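Local coordinates for gdp-l-fucose synthetase (Naegleria fowleri, PDB 6AQZ), which probably catalyses the NADPH-dependent epimerisation and reduction of GDP-4-keto-6-deoxy-mannose to GDP-L-fucose, the final step of the de novo route to this sugar nucleotide, at residues S100-L103 with D104-M108; N156-A159 with Y160-M164. One frame throughout, in Å; residues are numbered along the deposited sequence.

Contact 1: S100-L103 with D104-M108; sequences SFWL and DNVNM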
ATOM      1  N   SER A 100       2.136   4.055 -12.886  1.00 41.63           N
ATOM      2  CA  SER A 100       1.350   2.999 -13.517  1.00 39.44           C
ATOM      3  C   SER A 100       1.515   1.663 -12.788  1.00 36.92           C
ATOM      4  O   SER A 100       0.537   0.935 -12.579  1.00 39.54           O
ATOM      5  CB  SER A 100       1.753   2.882 -14.979  1.00 46.67           C
ATOM      6  OG  SER A 100       1.198   3.936 -15.733  1.00 49.74           O
ATOM      7  N   PHE A 101       2.735   1.337 -12.356  1.00 36.58           N
ATOM      8  CA  PHE A 101       2.927   0.079 -11.642  1.00 33.67           C
ATOM      9  C   PHE A 101       2.110   0.030 -10.358  1.00 44.81           C
ATOM     10  O   PHE A 101       1.701  -1.060  -9.932  1.00 44.12           O
ATOM     11  CB  PHE A 101       4.400  -0.152 -11.325  1.00 33.00           C
ATOM     12  CG  PHE A 101       5.201  -0.678 -12.483  1.00 34.39           C
ATOM     13  CD1 PHE A 101       5.284  -2.040 -12.719  1.00 45.02           C
ATOM     14  CD2 PHE A 101       5.894   0.183 -13.314  1.00 36.37           C
ATOM     15  CE1 PHE A 101       6.033  -2.542 -13.800  1.00 45.22           C
ATOM     16  CE2 PHE A 101       6.644  -0.301 -14.376  1.00 46.88           C
ATOM     17  CZ  PHE A 101       6.712  -1.663 -14.621  1.00 46.37           C
ATOM     18  N   TRP A 102       1.913   1.180  -9.689  1.00 42.14           N
ATOM     19  CA  TRP A 102       1.037   1.187  -8.523  1.00 37.10           C
ATOM     20  C   TRP A 102      -0.427   1.055  -8.945  1.00 37.29           C
ATOM     21  O   TRP A 102      -1.124   0.121  -8.537  1.00 36.87           O
ATOM     22  CB  TRP A 102       1.235   2.453  -7.685  1.00 35.67           C
ATOM     23  CG  TRP A 102       0.183   2.558  -6.630  1.00 37.65           C
ATOM     24  CD1 TRP A 102      -0.872   3.415  -6.612  1.00 39.75           C
ATOM     25  CD2 TRP A 102       0.047   1.721  -5.469  1.00 34.00           C
ATOM     26  NE1 TRP A 102      -1.648   3.179  -5.511  1.00 45.73           N
ATOM     27  CE2 TRP A 102      -1.110   2.144  -4.787  1.00 36.58           C
ATOM     28  CE3 TRP A 102       0.809   0.671  -4.931  1.00 28.55           C
ATOM     29  CZ2 TRP A 102      -1.534   1.569  -3.570  1.00 31.74           C
ATOM     30  CZ3 TRP A 102       0.371   0.070  -3.753  1.00 38.87           C
ATOM     31  CH2 TRP A 102      -0.786   0.536  -3.071  1.00 31.00           C
ATOM     32  N   LEU A 103      -0.898   1.970  -9.802  1.00 41.46           N
ATOM     33  CA  LEU A 103      -2.324   2.042 -10.124  1.00 38.98           C
ATOM     34  C   LEU A 103      -2.814   0.781 -10.824  1.00 38.15           C
ATOM     35  O   LEU A 103      -3.837   0.208 -10.428  1.00 40.97           O
ATOM     36  CB  LEU A 103      -2.620   3.266 -11.001  1.00 37.78           C
ATOM     37  CG  LEU A 103      -2.291   4.616 -10.372  1.00 36.91           C
ATOM     38  CD1 LEU A 103      -2.532   5.774 -11.323  1.00 37.45           C
ATOM     39  CD2 LEU A 103      -3.067   4.733  -9.062  1.00 34.63           C
ATOM     40  N   ASP A 104      -2.105   0.344 -11.877  1.00 39.76           N
ATOM     41  CA  ASP A 104      -2.563  -0.815 -12.638  1.00 32.37           C
ATOM     42  C   ASP A 104      -2.655  -2.043 -11.762  1.00 34.63           C
ATOM     43  O   ASP A 104      -3.621  -2.814 -11.855  1.00 44.23           O
ATOM     44  CB  ASP A 104      -1.626  -1.095 -13.804  1.00 37.26           C
ATOM     45  CG  ASP A 104      -1.724  -0.051 -14.882  1.00 45.93           C
ATOM     46  OD1 ASP A 104      -2.555   0.875 -14.736  1.00 45.79           O
ATOM     47  OD2 ASP A 104      -0.991  -0.171 -15.878  1.00 48.90           O
ATOM     48  N   ASN A 105      -1.663  -2.241 -10.896  1.00 30.81           N
ATOM     49  CA  ASN A 105      -1.661  -3.415 -10.041  1.00 35.10           C
ATOM     50  C   ASN A 105      -2.653  -3.285  -8.888  1.00 40.30           C
ATOM     51  O   ASN A 105      -3.404  -4.231  -8.615  1.00 44.31           O
ATOM     52  CB  ASN A 105      -0.236  -3.707  -9.568  1.00 32.98           C
ATOM     53  CG  ASN A 105       0.579  -4.412 -10.653  1.00 36.63           C
ATOM     54  OD1 ASN A 105       0.222  -5.514 -11.042  1.00 42.54           O
ATOM     55  ND2 ASN A 105       1.653  -3.769 -11.167  1.00 33.59           N
ATOM     56  N   VAL A 106      -2.715  -2.130  -8.219  1.00 39.21           N
ATOM     57  CA  VAL A 106      -3.600  -2.082  -7.065  1.00 33.67           C
ATOM     58  C   VAL A 106      -5.062  -2.115  -7.525  1.00 36.84           C
ATOM     59  O   VAL A 106      -5.920  -2.697  -6.843  1.00 38.30           O
ATOM     60  CB  VAL A 106      -3.295  -0.874  -6.152  1.00 35.91           C
ATOM     61  CG1 VAL A 106      -3.912   0.465  -6.698  1.00 29.67           C
ATOM     62  CG2 VAL A 106      -3.773  -1.190  -4.749  1.00 33.73           C
ATOM     63  N   ASN A 107      -5.364  -1.555  -8.707  1.00 36.85           N
ATOM     64  CA  ASN A 107      -6.730  -1.606  -9.227  1.00 30.96           C
ATOM     65  C   ASN A 107      -7.125  -3.029  -9.594  1.00 46.92           C
ATOM     66  O   ASN A 107      -8.184  -3.525  -9.191  1.00 44.12           O
ATOM     67  CB  ASN A 107      -6.848  -0.690 -10.435  1.00 32.48           C
ATOM     68  CG  ASN A 107      -6.932   0.771 -10.037  1.00 46.20           C
ATOM     69  OD1 ASN A 107      -7.464   1.092  -8.980  1.00 43.11           O
ATOM     70  ND2 ASN A 107      -6.389   1.657 -10.863  1.00 42.87           N
ATOM     71  N   MET A 108      -6.260  -3.706 -10.338  1.00 46.90           N
ATOM     72  CA  MET A 108      -6.510  -5.091 -10.711  1.00 43.97           C
ATOM     73  C   MET A 108      -6.656  -5.978  -9.474  1.00 43.22           C
ATOM     74  O   MET A 108      -7.580  -6.806  -9.390  1.00 37.27           O
ATOM     75  CB  MET A 108      -5.393  -5.518 -11.671  1.00 38.74           C
ATOM     76  CG  MET A 108      -5.116  -6.963 -11.888  1.00 51.00           C
ATOM     77  SD  MET A 108      -4.079  -7.325 -13.350  1.00 57.31           S
ATOM     78  CE  MET A 108      -3.063  -5.890 -13.720  1.00 53.25           C
TER
HETATM   79  O   HOH W   1       0.663   1.333 -17.591  1.00 48.44           O
HETATM   80  O   HOH W   2      -2.176   3.936 -15.070  1.00 56.00           O
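Trp102 and Val106 meet one helical turn apart in the main apolar contact of this stretch. The branched valine lies over one face of the indole: CG1 makes a CH-pi contact 4.0 Å from the centroid of the five-membered ring of Trp102, while CG2 of Val106 rests 3.7 Å from CZ2 of Trp102. Two methyls on one CB let a short side chain cover both rings, and a chi1 of 171°, with CG opposite the backbone N, swings the indole alongside the next turn. The indole N-H, on NE1, donates to OD1 of Asn110 of the second subunit.

The hydrogen bonds are mostly those of the alpha-helix, as from Val106 N to Trp102 O at 2.8 Å. Asn105 adds a side-chain bond: its ND2 reaches back 3.0 Å to Phe101 O, meeting a lone pair in the carbonyl plane, with the acceptor also in the amide plane. The backbone N of Asn105 is 3.7 Å from Phe101 O, so the side-chain N-H takes the place of the usual i+4 amide. A second bond from ND2 to Phe87 O fixes the amide's rotation.

Water joins the polar residues Ser100 and Asp104. One molecule donates to Asp104 OD2 at 2.8 Å and another to Asp104 OD1 at 3.1 Å, each bonded only weakly to the Ser100 hydroxyl. The carboxylate also forms a salt bridge with Arg64, which should favour its ionised state.

This is an i to i+4 arrangement on helix 98-118, the crossover helix of a beta-alpha-beta unit between strands 80-83 and 123-127 of the Rossmann-type fold.

Contact 2: N156-A159 with Y160-M164; sequences NAYA and YAKRM. With NAP (NADP nicotinamide-adenine-dinucleotide phosphate), chain G.
Four successive i to i+4 backbone bonds, from Tyr160 N to Asn156 O through Arg163 N to Ala159 O, form the first turns of helix 156-179. Tyr158 and Lys162 match the YxxxK motif of short-chain dehydrogenases/reductases, one turn apart so that both side chains reach the NADP. CG of Lys162 sits over one face of the Tyr158 ring, toward its rim, 4.2 Å from CE2 of Tyr158, and the chain then passes outside the ring, so that CE comes within 3.4 Å of Tyr158 OH. A bend at chi2 (-57°) followed by an extended end takes the lysine obliquely across the tyrosine and brings its ammonium group to the ribose; lysine has the length for this. NZ is held twice, by the cofactor and by Cys127 O, which fixes the ammonium end in position.

On other sides of the helix, Arg163 sends its guanidinium to the carbonyls of Gly149 and Val132, tying the helix to neighbouring loops. Ala157 and Ala161 are small enough for helix 98-118 to approach closely. At the nicotinamide ribose the pair divides its work between two hydroxyls: Lys162 NZ donates to O3D of NADP at 3.0 Å, and O2D of NADP donates to Tyr158 OH at 2.5 Å.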
ATOM      1  N   ASN A 156       9.688  -0.216  -6.206  1.00 39.61           N
ATOM      2  CA  ASN A 156       8.909  -0.214  -4.973  1.00 40.28           C
ATOM      3  C   ASN A 156       7.409  -0.049  -5.216  1.00 39.16           C
ATOM      4  O   ASN A 156       6.614  -0.488  -4.378  1.00 40.52           O
ATOM      5  CB  ASN A 156       9.452   0.821  -3.982  1.00 43.05           C
ATOM      6  CG  ASN A 156       9.436   2.244  -4.506  1.00 45.31           C
ATOM      7  OD1 ASN A 156       8.959   2.546  -5.605  1.00 47.55           O
ATOM      8  ND2 ASN A 156      10.010   3.130  -3.712  1.00 41.73           N
ATOM      9  N   ALA A 157       6.991   0.510  -6.349  1.00 40.70           N
ATOM     10  CA  ALA A 157       5.554   0.565  -6.623  1.00 44.76           C
ATOM     11  C   ALA A 157       4.996  -0.830  -6.887  1.00 44.40           C
ATOM     12  O   ALA A 157       3.971  -1.228  -6.326  1.00 44.66           O
ATOM     13  CB  ALA A 157       5.264   1.494  -7.807  1.00 38.44           C
ATOM     14  N   TYR A 158       5.644  -1.580  -7.768  1.00 42.14           N
ATOM     15  CA  TYR A 158       5.243  -2.962  -7.959  1.00 35.08           C
ATOM     16  C   TYR A 158       5.308  -3.720  -6.634  1.00 28.83           C
ATOM     17  O   TYR A 158       4.379  -4.451  -6.279  1.00 36.38           O
ATOM     18  CB  TYR A 158       6.144  -3.591  -9.027  1.00 32.83           C
ATOM     19  CG  TYR A 158       5.896  -5.038  -9.298  1.00 42.29           C
ATOM     20  CD1 TYR A 158       4.928  -5.421 -10.213  1.00 45.68           C
ATOM     21  CD2 TYR A 158       6.639  -6.031  -8.665  1.00 46.84           C
ATOM     22  CE1 TYR A 158       4.695  -6.750 -10.498  1.00 49.08           C
ATOM     23  CE2 TYR A 158       6.410  -7.373  -8.949  1.00 51.54           C
ATOM     24  CZ  TYR A 158       5.428  -7.717  -9.867  1.00 55.41           C
ATOM     25  OH  TYR A 158       5.171  -9.027 -10.169  1.00 65.39           O
ATOM     26  N   ALA A 159       6.372  -3.517  -5.865  1.00 29.42           N
ATOM     27  CA  ALA A 159       6.512  -4.286  -4.639  1.00 35.49           C
ATOM     28  C   ALA A 159       5.381  -3.968  -3.658  1.00 41.29           C
ATOM     29  O   ALA A 159       4.769  -4.878  -3.093  1.00 46.67           O
ATOM     30  CB  ALA A 159       7.882  -4.016  -4.016  1.00 33.57           C
ATOM     31  N   TYR A 160       5.057  -2.678  -3.478  1.00 29.11           N
ATOM     32  CA  TYR A 160       4.005  -2.308  -2.532  1.00 32.74           C
ATOM     33  C   TYR A 160       2.640  -2.805  -2.985  1.00 35.39           C
ATOM     34  O   TYR A 160       1.838  -3.255  -2.155  1.00 44.35           O
ATOM     35  CB  TYR A 160       3.980  -0.789  -2.314  1.00 34.31           C
ATOM     36  CG  TYR A 160       4.917  -0.325  -1.219  1.00 38.51           C
ATOM     37  CD1 TYR A 160       4.864  -0.888   0.062  1.00 35.87           C
ATOM     38  CD2 TYR A 160       5.859   0.662  -1.463  1.00 39.70           C
ATOM     39  CE1 TYR A 160       5.718  -0.458   1.055  1.00 36.74           C
ATOM     40  CE2 TYR A 160       6.704   1.098  -0.475  1.00 36.72           C
ATOM     41  CZ  TYR A 160       6.636   0.540   0.777  1.00 38.48           C
ATOM     42  OH  TYR A 160       7.515   0.983   1.747  1.00 48.27           O
ATOM     43  N   ALA A 161       2.365  -2.757  -4.291  1.00 30.29           N
ATOM     44  CA  ALA A 161       1.116  -3.325  -4.795  1.00 34.99           C
ATOM     45  C   ALA A 161       0.994  -4.808  -4.439  1.00 34.09           C
ATOM     46  O   ALA A 161      -0.090  -5.277  -4.058  1.00 34.47           O
ATOM     47  CB  ALA A 161       1.020  -3.118  -6.305  1.00 34.16           C
ATOM     48  N   LYS A 162       2.100  -5.558  -4.524  1.00 31.74           N
ATOM     49  CA  LYS A 162       2.059  -6.965  -4.121  1.00 30.09           C
ATOM     50  C   LYS A 162       1.815  -7.101  -2.618  1.00 35.46           C
ATOM     51  O   LYS A 162       1.029  -7.955  -2.179  1.00 40.22           O
ATOM     52  CB  LYS A 162       3.349  -7.689  -4.528  1.00 29.51           C
ATOM     53  CG  LYS A 162       3.504  -7.913  -5.995  1.00 29.64           C
ATOM     54  CD  LYS A 162       2.335  -8.678  -6.564  1.00 31.51           C
ATOM     55  CE  LYS A 162       2.660  -9.399  -7.913  1.00 29.47           C
ATOM     56  NZ  LYS A 162       1.344 -10.014  -8.415  1.00 31.05           N
ATOM     57  N   ARG A 163       2.475  -6.265  -1.816  1.00 31.87           N
ATOM     58  CA  ARG A 163       2.229  -6.268  -0.375  1.00 41.51           C
ATOM     59  C   ARG A 163       0.766  -6.001  -0.038  1.00 38.39           C
ATOM     60  O   ARG A 163       0.205  -6.641   0.866  1.00 39.23           O
ATOM     61  CB  ARG A 163       3.125  -5.238   0.323  1.00 37.98           C
ATOM     62  CG  ARG A 163       4.579  -5.573   0.162  1.00 38.08           C
ATOM     63  CD  ARG A 163       5.354  -4.772   1.103  1.00 36.65           C
ATOM     64  NE  ARG A 163       6.777  -5.034   1.009  1.00 41.22           N
ATOM     65  CZ  ARG A 163       7.646  -4.567   1.892  1.00 45.36           C
ATOM     66  NH1 ARG A 163       7.186  -3.854   2.921  1.00 40.96           N
ATOM     67  NH2 ARG A 163       8.945  -4.816   1.757  1.00 45.00           N
ATOM     68  N   MET A 164       0.143  -5.034  -0.722  1.00 28.16           N
ATOM     69  CA  MET A 164      -1.254  -4.709  -0.454  1.00 29.70           C
ATOM     70  C   MET A 164      -2.219  -5.765  -1.004  1.00 37.54           C
ATOM     71  O   MET A 164      -3.350  -5.864  -0.514  1.00 45.72           O
ATOM     72  CB  MET A 164      -1.552  -3.314  -1.012  1.00 28.34           C
ATOM     73  CG  MET A 164      -0.756  -2.186  -0.304  1.00 35.02           C
ATOM     74  SD  MET A 164      -0.928  -2.249   1.524  1.00 34.81           S
ATOM     75  CE  MET A 164       0.686  -2.832   2.039  1.00 35.60           C
TER
HETATM   76  PA  NAP G 401       3.351 -12.968 -17.747  1.00 43.59           P
HETATM   77  O1A NAP G 401       3.843 -11.598 -18.099  1.00 45.52           O
HETATM   78  O2A NAP G 401       3.969 -14.205 -18.344  1.00 46.25           O
HETATM   79  O5B NAP G 401       1.722 -13.095 -17.993  1.00 42.91           O
HETATM   80  C5B NAP G 401       1.109 -12.194 -17.137  1.00 44.44           C
HETATM   81  C4B NAP G 401      -0.421 -12.382 -17.326  1.00 48.12           C
HETATM   82  O4B NAP G 401      -1.154 -11.234 -16.829  1.00 47.41           O
HETATM   83  C3B NAP G 401      -0.802 -12.615 -18.844  1.00 38.76           C
HETATM   84  O3B NAP G 401      -1.848 -13.546 -18.935  1.00 38.01           O
HETATM   85  C2B NAP G 401      -1.417 -11.259 -19.218  1.00 42.65           C
HETATM   86  O2B NAP G 401      -2.411 -11.335 -20.105  1.00 43.89           O
HETATM   87  C1B NAP G 401      -2.124 -10.951 -17.829  1.00 44.66           C
HETATM   88  N9A NAP G 401      -2.529  -9.554 -17.724  1.00 38.77           N
HETATM   89  C8A NAP G 401      -1.710  -8.451 -17.595  1.00 40.46           C
HETATM   90  N7A NAP G 401      -2.395  -7.287 -17.514  1.00 42.81           N
HETATM   91  C5A NAP G 401      -3.723  -7.669 -17.613  1.00 34.38           C
HETATM   92  C6A NAP G 401      -4.897  -6.922 -17.600  1.00 40.82           C
HETATM   93  N6A NAP G 401      -4.846  -5.535 -17.460  1.00 44.83           N
HETATM   94  N1A NAP G 401      -6.110  -7.520 -17.687  1.00 43.61           N
HETATM   95  C2A NAP G 401      -6.063  -8.881 -17.805  1.00 47.70           C
HETATM   96  N3A NAP G 401      -5.015  -9.731 -17.844  1.00 41.53           N
HETATM   97  C4A NAP G 401      -3.832  -9.082 -17.736  1.00 34.16           C
HETATM   98  O3  NAP G 401       3.586 -12.918 -16.095  1.00 46.07           O
HETATM   99  PN  NAP G 401       3.956 -14.329 -15.458  1.00 46.23           P
HETATM  100  O1N NAP G 401       2.982 -15.403 -15.761  1.00 45.12           O
HETATM  101  O2N NAP G 401       5.446 -14.574 -15.376  1.00 46.93           O
HETATM  102  O5D NAP G 401       3.646 -14.074 -13.755  1.00 54.00           O
HETATM  103  C5D NAP G 401       2.311 -14.102 -13.441  1.00 44.12           C
HETATM  104  C4D NAP G 401       2.290 -13.960 -11.936  1.00 52.03           C
HETATM  105  O4D NAP G 401       3.463 -14.613 -11.419  1.00 45.40           O
HETATM  106  C3D NAP G 401       2.449 -12.404 -11.584  1.00 58.51           C
HETATM  107  O3D NAP G 401       1.606 -12.082 -10.533  1.00 51.91           O
HETATM  108  C2D NAP G 401       3.939 -12.287 -11.192  1.00 57.91           C
HETATM  109  O2D NAP G 401       4.191 -11.375 -10.196  1.00 58.93           O
HETATM  110  C1D NAP G 401       4.189 -13.705 -10.599  1.00 49.92           C
HETATM  111  N1N NAP G 401       5.650 -14.005 -10.576  1.00 55.58           N
HETATM  112  C2N NAP G 401       6.369 -14.301 -11.737  1.00 48.01           C
HETATM  113  C3N NAP G 401       7.727 -14.537 -11.674  1.00 51.45           C
HETATM  114  C7N NAP G 401       8.485 -14.840 -12.931  1.00 47.96           C
HETATM  115  O7N NAP G 401       9.721 -14.972 -12.955  1.00 42.82           O
HETATM  116  N7N NAP G 401       7.784 -14.973 -14.134  1.00 40.82           N
HETATM  117  C4N NAP G 401       8.485 -14.486 -10.403  1.00 56.85           C
HETATM  118  C5N NAP G 401       7.637 -14.147  -9.220  1.00 58.35           C
HETATM  119  C6N NAP G 401       6.324 -13.936  -9.330  1.00 59.32           C
HETATM  120  P2B NAP G 401      -1.939 -11.218 -21.896  1.00 50.14           P
HETATM  121  O1X NAP G 401      -1.195 -12.510 -22.037  1.00 51.94           O
HETATM  122  O2X NAP G 401      -3.333 -11.151 -22.522  1.00 55.56           O
HETATM  123  O3X NAP G 401      -1.131  -9.955 -21.868  1.00 51.97           O

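Contact 1 comes first along the chain, on helix 98-118, and contact 2 follows on helix 156-179, with strand 123-127 between them in sequence. Their centres are about 9 Å apart, and the helices pack directly: Trp102 CZ3 lies 3.5 Å from Ala161 N, and Asn105 CB is 3.5 Å from Ala161 CB. Asn105 also touches Tyr158, so the residue that bonds within the first helix borders the cofactor-binding tyrosine of the second. Both contacts reach the second subunit: Trp102 packs on Met164 of the second subunit, and Met164 on Trp102 of the second subunit. One pair of helices therefore serves both the dimer interface and the NADP site within the Rossmann-type domain.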